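Local coordinates for putative phosphinothricin acetyltransferase YwnH (PDB 1VHS), which probably inactivates the herbicide phosphinothricin by transferring an acetyl group to it from acetyl-CoA, at residues A25-T30 with A148-K153. Sequence-based numbering, arbitrary orientation.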
# COMPACT_ATOMS: atom_id res chain seq x y z
N ALA A 25 5.46 -6.23 13.32
CA ALA A 25 5.47 -6.10 14.77
C ALA A 25 4.40 -5.15 15.32
O ALA A 25 3.68 -5.49 16.26
CB ALA A 25 6.85 -5.65 15.24
N SER A 26 4.31 -3.96 14.73
CA SER A 26 3.34 -2.96 15.18
C SER A 26 1.90 -3.38 14.93
O SER A 26 0.98 -2.80 15.49
CB SER A 26 3.60 -1.62 14.50
OG SER A 26 3.35 -1.71 13.11
N ARG A 27 1.71 -4.39 14.08
CA ARG A 27 0.38 -4.87 13.73
C ARG A 27 -0.55 -3.69 13.49
O ARG A 27 -1.64 -3.60 14.06
CB ARG A 27 -0.17 -5.77 14.84
CG ARG A 27 0.52 -7.12 14.91
CD ARG A 27 -0.06 -8.03 15.97
NE ARG A 27 0.48 -9.38 15.89
CZ ARG A 27 1.77 -9.68 16.04
NH1 ARG A 27 2.66 -8.73 16.28
NH2 ARG A 27 2.17 -10.94 15.95
N MSE A 28 -0.10 -2.78 12.63
CA MSE A 28 -0.87 -1.59 12.32
C MSE A 28 -1.24 -1.50 10.84
O MSE A 28 -2.17 -0.77 10.48
CB MSE A 28 -0.07 -0.35 12.71
CG MSE A 28 -0.88 0.93 12.79
SE MSE A 28 -1.83 1.06 14.47
CE MSE A 28 -1.08 2.73 15.09
N VAL A 29 -0.53 -2.23 9.99
CA VAL A 29 -0.80 -2.16 8.56
C VAL A 29 -0.91 -3.49 7.80
O VAL A 29 -1.58 -3.56 6.77
CB VAL A 29 0.27 -1.31 7.85
N THR A 30 -0.26 -4.53 8.31
CA THR A 30 -0.29 -5.83 7.63
C THR A 30 -1.14 -6.91 8.30
O THR A 30 -1.40 -6.86 9.50
CB THR A 30 1.14 -6.39 7.45
OG1 THR A 30 1.07 -7.71 6.89
CG2 THR A 30 1.87 -6.44 8.78
N ALA A 148 -10.25 -9.55 10.96
CA ALA A 148 -8.83 -9.85 11.06
C ALA A 148 -8.53 -10.28 12.49
O ALA A 148 -8.89 -9.59 13.44
CB ALA A 148 -8.01 -8.62 10.70
N GLU A 149 -7.89 -11.43 12.65
CA GLU A 149 -7.55 -11.91 13.98
C GLU A 149 -6.05 -12.09 14.11
O GLU A 149 -5.44 -12.79 13.32
CB GLU A 149 -8.23 -13.25 14.27
CG GLU A 149 -7.93 -13.77 15.68
CD GLU A 149 -8.50 -15.15 15.93
OE1 GLU A 149 -9.72 -15.33 15.77
OE2 GLU A 149 -7.72 -16.05 16.30
N MSE A 150 -5.47 -11.45 15.12
CA MSE A 150 -4.03 -11.54 15.38
C MSE A 150 -3.78 -11.50 16.88
O MSE A 150 -4.33 -10.66 17.60
CB MSE A 150 -3.29 -10.38 14.71
CG MSE A 150 -3.53 -10.28 13.21
SE MSE A 150 -2.43 -8.92 12.40
CE MSE A 150 -3.51 -7.37 12.81
N ASP A 151 -2.94 -12.41 17.36
CA ASP A 151 -2.61 -12.47 18.78
C ASP A 151 -3.86 -12.72 19.61
O ASP A 151 -3.96 -12.27 20.76
CB ASP A 151 -1.97 -11.15 19.23
CG ASP A 151 -0.67 -10.86 18.51
OD1 ASP A 151 -0.21 -9.70 18.58
OD2 ASP A 151 -0.11 -11.78 17.88
N GLY A 152 -4.83 -13.42 19.03
CA GLY A 152 -6.06 -13.71 19.75
C GLY A 152 -6.98 -12.52 19.91
O GLY A 152 -7.94 -12.58 20.68
N LYS A 153 -6.70 -11.44 19.18
CA LYS A 153 -7.51 -10.23 19.22
C LYS A 153 -8.11 -9.97 17.84
O LYS A 153 -7.49 -10.25 16.81
CB LYS A 153 -6.66 -9.03 19.63
CG LYS A 153 -6.37 -8.93 21.11
CD LYS A 153 -7.62 -8.57 21.89
CE LYS A 153 -7.35 -8.49 23.38
NZ LYS A 153 -6.26 -7.52 23.71
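R27 and D151 form a salt bridge, their side chains approaching from opposite directions. The carboxylate sits over one face of the guanidinium, with D151 OD1 2.8 Å from R27 NE, and the two planes are 40° apart. Because that oxygen lies well out of the guanidinium plane, no N-H points at it and the attraction is purely one of charge. D151 OD2 leans toward the outer nitrogen, 3.1 Å from R27 NH2. The arm of R27 is extended from CG to NE, which carries the charged group across to the turn. Its rotation gets slight help from its own segment: R27 NH1 makes a weak, bent hydrogen bond to A25 O, 3.4 Å away in the guanidinium plane.

Van der Waals packing comes from selenomethionine M150. Its CB lies at the edge of the guanidinium, 4.1 Å from R27 NE. The extended chi2 (-174°) carries SE to 3.7 Å from T30 O, and the bend at chi3 keeps CE beside that oxygen. The T30 hydroxyl is engaged elsewhere, with Y20 and D32; its side chain lies about 4 Å from that of Y88, predicted to bind acetyl-CoA.

D151 occupies a type I' turn, M150 to K153, closing the hairpin of strands 139-150 and 153-163. The contact thus joins this hairpin tip, at the sheet's edge in the GNAT fold, to the loop leaving helix 13-24; on the sheet side M150 also packs on F123 of strand 117-123.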